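Local coordinates for CELL WALL surface anchor family protein (PDB 2WW8), which is the pilus adhesin RrgA of Streptococcus pneumoniae, which probably recognises host cells through an integrin-like domain, at residues R256-K261 against R581-I586. Residues are numbered along the deposited sequence; the frame is centred on the assembly and turned at random.
Sequences RSLIDK and RYFHTI
Phe583 reaches from helix 575-583 to the flank of helix 247-263, where its ring meets Lys261 and its base meets Leu258. The phenyl group is set by a first torsion that leaves CG anti to the backbone N (chi1 -174°), directing the ring at the other helix. Its CE2 comes within 3.8 Å of Lys261 CB. The lysine chain crosses the ring obliquely, so that its CD is 4.2 Å from Phe583 CD2, and it bends at chi3 and chi4 as NZ heads away from the phenyl group. The far corner of the ring reaches the lysine backbone, with Phe583 CZ 4.0 Å from Lys261 O. Leu258 sits one helical turn before Lys261 and offers CD1, 4.3 Å from Phe583 CB. The contact is thus entirely one of van der Waals packing, without a hydrogen bond between the segments. Both helices belong to the domain built round the parallel sheet 269-275, 225-232, 379-386, 533-539 and 566-569, consistent with the integrin-like von Willebrand factor A fold. Helix 247-263, early in the domain, and helix 575-583, the last of its helices, meet here beside strand 379-386, whose Phe383 touches both Leu258 and Tyr582. Tyr216, from strand 203-218, meets the Phe583 ring edge-to-face. Just beyond Phe583 the chain turns: Tyr582 O accepts hydrogen bonds from both Thr585 N and Thr585 OG1, the hydroxyl at 2.8 Å from Tyr582 O and on a lone pair in the carbonyl plane. Nearby, the imidazole of His584 is held at both nitrogens, ND1 by Asn580 O and NE2 by Glu589 OE1.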
ATOM      1  N   ARG A 256     -17.635  20.326   4.662  1.00 14.45           N
ATOM      2  CA  ARG A 256     -17.184  19.111   3.989  1.00 14.73           C
ATOM      3  C   ARG A 256     -16.915  17.991   4.998  1.00 13.28           C
ATOM      4  O   ARG A 256     -17.284  16.860   4.666  1.00 12.27           O
ATOM      5  CB  ARG A 256     -15.959  19.305   3.091  1.00 14.48           C
ATOM      6  CG  ARG A 256     -16.294  20.225   1.882  1.00 16.25           C
ATOM      7  CD  ARG A 256     -14.993  20.545   1.127  1.00 17.98           C
ATOM      8  NE  ARG A 256     -15.442  21.277  -0.048  1.00 18.34           N
ATOM      9  CZ  ARG A 256     -14.692  22.049  -0.823  1.00 23.76           C
ATOM     10  NH1 ARG A 256     -13.391  22.177  -0.544  1.00 19.40           N
ATOM     11  NH2 ARG A 256     -15.273  22.651  -1.870  1.00 21.66           N
ATOM     12  N   SER A 257     -16.278  18.298   6.137  1.00 11.30           N
ATOM     13  CA  SER A 257     -15.960  17.243   7.117  0.50 12.88           C
ATOM     14  C   SER A 257     -17.216  16.733   7.807  1.00 12.04           C
ATOM     15  O   SER A 257     -17.333  15.540   8.020  1.00 11.46           O
ATOM     16  CB  SER A 257     -14.914  17.611   8.166  0.50 11.93           C
ATOM     17  OG  SER A 257     -14.830  16.523   9.072  0.50 13.64           O
ATOM     18  N   LEU A 258     -18.146  17.625   8.115  1.00 13.03           N
ATOM     19  CA  LEU A 258     -19.435  17.243   8.671  1.00 15.12           C
ATOM     20  C   LEU A 258     -20.236  16.338   7.693  1.00 14.17           C
ATOM     21  O   LEU A 258     -20.813  15.330   8.086  1.00 14.08           O
ATOM     22  CB  LEU A 258     -20.262  18.491   9.051  1.00 15.01           C
ATOM     23  CG  LEU A 258     -21.682  18.213   9.581  1.00 15.99           C
ATOM     24  CD1 LEU A 258     -21.625  17.413  10.883  1.00 14.84           C
ATOM     25  CD2 LEU A 258     -22.519  19.478   9.740  1.00 13.42           C
ATOM     26  N   ILE A 259     -20.249  16.685   6.410  1.00 14.28           N
ATOM     27  CA  ILE A 259     -20.840  15.832   5.391  1.00 12.95           C
ATOM     28  C   ILE A 259     -20.193  14.434   5.479  1.00 14.87           C
ATOM     29  O   ILE A 259     -20.927  13.436   5.504  1.00 14.57           O
ATOM     30  CB  ILE A 259     -20.661  16.450   3.997  1.00 12.45           C
ATOM     31  CG1 ILE A 259     -21.534  17.713   3.935  1.00 13.65           C
ATOM     32  CG2 ILE A 259     -21.031  15.448   2.923  1.00 12.71           C
ATOM     33  CD1 ILE A 259     -21.227  18.571   2.707  1.00 12.12           C
ATOM     34  N   ASP A 260     -18.860  14.350   5.518  1.00 13.52           N
ATOM     35  CA  ASP A 260     -18.194  13.033   5.637  1.00 14.56           C
ATOM     36  C   ASP A 260     -18.685  12.269   6.865  1.00 14.08           C
ATOM     37  O   ASP A 260     -18.832  11.059   6.778  1.00 15.22           O
ATOM     38  CB  ASP A 260     -16.658  13.057   5.752  1.00 15.49           C
ATOM     39  CG  ASP A 260     -15.948  13.542   4.492  1.00 18.38           C
ATOM     40  OD1 ASP A 260     -16.505  13.403   3.388  1.00 23.30           O
ATOM     41  OD2 ASP A 260     -14.818  14.102   4.577  1.00 23.18           O
ATOM     42  N   LYS A 261     -18.847  12.913   8.012  1.00 12.34           N
ATOM     43  CA  LYS A 261     -19.280  12.215   9.219  1.00 14.94           C
ATOM     44  C   LYS A 261     -20.740  11.769   9.078  1.00 14.44           C
ATOM     45  O   LYS A 261     -21.058  10.626   9.385  1.00 12.16           O
ATOM     46  CB  LYS A 261     -19.189  13.135  10.442  1.00 14.70           C
ATOM     47  CG  LYS A 261     -17.756  13.402  10.869  1.00 18.34           C
ATOM     48  CD  LYS A 261     -17.791  14.380  12.042  1.00 25.61           C
ATOM     49  CE  LYS A 261     -16.611  15.364  11.966  1.00 23.85           C
ATOM     50  NZ  LYS A 261     -15.460  14.551  12.295  1.00 23.02           N
ATOM     51  N   ARG A 581     -19.605  18.811  18.009  1.00 14.08           N
ATOM     52  CA  ARG A 581     -20.272  18.779  19.298  1.00 13.80           C
ATOM     53  C   ARG A 581     -21.794  18.628  19.127  1.00 11.89           C
ATOM     54  O   ARG A 581     -22.418  17.792  19.788  1.00 11.77           O
ATOM     55  CB  ARG A 581     -19.948  20.089  20.066  1.00 14.80           C
ATOM     56  CG  ARG A 581     -20.305  20.004  21.555  1.00 18.77           C
ATOM     57  CD  ARG A 581     -19.887  21.246  22.343  1.00 24.60           C
ATOM     58  NE  ARG A 581     -20.686  22.447  22.008  1.00 30.23           N
ATOM     59  CZ  ARG A 581     -21.907  22.742  22.474  1.00 26.42           C
ATOM     60  NH1 ARG A 581     -22.532  21.953  23.325  1.00 32.60           N
ATOM     61  NH2 ARG A 581     -22.511  23.855  22.134  1.00 28.79           N
ATOM     62  N   TYR A 582     -22.404  19.390  18.234  1.00  8.95           N
ATOM     63  CA  TYR A 582     -23.870  19.305  18.058  1.00 10.12           C
ATOM     64  C   TYR A 582     -24.200  17.952  17.379  1.00 12.06           C
ATOM     65  O   TYR A 582     -25.184  17.279  17.759  1.00 12.43           O
ATOM     66  CB  TYR A 582     -24.422  20.503  17.253  1.00  9.65           C
ATOM     67  CG  TYR A 582     -24.579  21.781  18.039  1.00 12.78           C
ATOM     68  CD1 TYR A 582     -25.143  21.766  19.300  1.00 10.69           C
ATOM     69  CD2 TYR A 582     -24.205  23.019  17.499  1.00 12.16           C
ATOM     70  CE1 TYR A 582     -25.299  22.895  20.046  1.00 10.56           C
ATOM     71  CE2 TYR A 582     -24.418  24.179  18.234  1.00 10.91           C
ATOM     72  CZ  TYR A 582     -24.938  24.110  19.487  1.00 15.77           C
ATOM     73  OH  TYR A 582     -25.139  25.236  20.227  1.00 15.16           O
ATOM     74  N   PHE A 583     -23.354  17.527  16.430  1.00 11.63           N
ATOM     75  CA  PHE A 583     -23.509  16.206  15.847  1.00 12.56           C
ATOM     76  C   PHE A 583     -23.601  15.123  16.961  1.00 15.46           C
ATOM     77  O   PHE A 583     -24.433  14.215  16.916  1.00 15.07           O
ATOM     78  CB  PHE A 583     -22.390  15.965  14.828  1.00 10.69           C
ATOM     79  CG  PHE A 583     -22.528  14.667  14.030  1.00 14.53           C
ATOM     80  CD1 PHE A 583     -23.733  14.366  13.398  1.00 17.35           C
ATOM     81  CD2 PHE A 583     -21.494  13.767  13.917  1.00 15.14           C
ATOM     82  CE1 PHE A 583     -23.889  13.193  12.648  1.00 18.82           C
ATOM     83  CE2 PHE A 583     -21.663  12.539  13.204  1.00 16.46           C
ATOM     84  CZ  PHE A 583     -22.856  12.280  12.547  1.00 16.07           C
ATOM     85  N   HIS A 584     -22.690  15.211  17.934  1.00 14.04           N
ATOM     86  CA  HIS A 584     -22.618  14.271  19.017  1.00 14.41           C
ATOM     87  C   HIS A 584     -23.795  14.443  19.997  1.00 14.36           C
ATOM     88  O   HIS A 584     -23.906  13.667  20.922  1.00 14.47           O
ATOM     89  CB  HIS A 584     -21.257  14.299  19.742  1.00 13.62           C
ATOM     90  CG  HIS A 584     -20.144  13.652  18.984  1.00 19.55           C
ATOM     91  ND1 HIS A 584     -19.509  14.257  17.920  1.00 24.03           N
ATOM     92  CD2 HIS A 584     -19.531  12.453  19.144  1.00 23.46           C
ATOM     93  CE1 HIS A 584     -18.564  13.463  17.446  1.00 23.26           C
ATOM     94  NE2 HIS A 584     -18.566  12.360  18.169  1.00 24.52           N
ATOM     95  N   THR A 585     -24.711  15.389  19.827  1.00 15.01           N
ATOM     96  CA  THR A 585     -25.839  15.312  20.748  1.00 15.47           C
ATOM     97  C   THR A 585     -26.887  14.361  20.155  1.00 16.05           C
ATOM     98  O   THR A 585     -27.846  14.025  20.822  1.00 16.91           O
ATOM     99  CB  THR A 585     -26.493  16.688  21.040  1.00 16.15           C
ATOM    100  OG1 THR A 585     -27.114  17.167  19.836  1.00 12.95           O
ATOM    101  CG2 THR A 585     -25.478  17.708  21.575  1.00 12.88           C
ATOM    102  N   ILE A 586     -26.751  13.972  18.893  1.00 16.59           N
ATOM    103  CA  ILE A 586     -27.756  13.119  18.276  1.00 16.59           C
ATOM    104  C   ILE A 586     -27.180  11.775  17.855  1.00 17.44           C
ATOM    105  O   ILE A 586     -27.955  10.877  17.518  1.00 18.37           O
ATOM    106  CB  ILE A 586     -28.506  13.805  17.108  1.00 17.28           C
ATOM    107  CG1 ILE A 586     -27.567  14.208  15.986  1.00 17.39           C
ATOM    108  CG2 ILE A 586     -29.247  15.020  17.693  1.00 18.91           C
ATOM    109  CD1 ILE A 586     -28.251  15.030  14.924  1.00 19.16           C
TER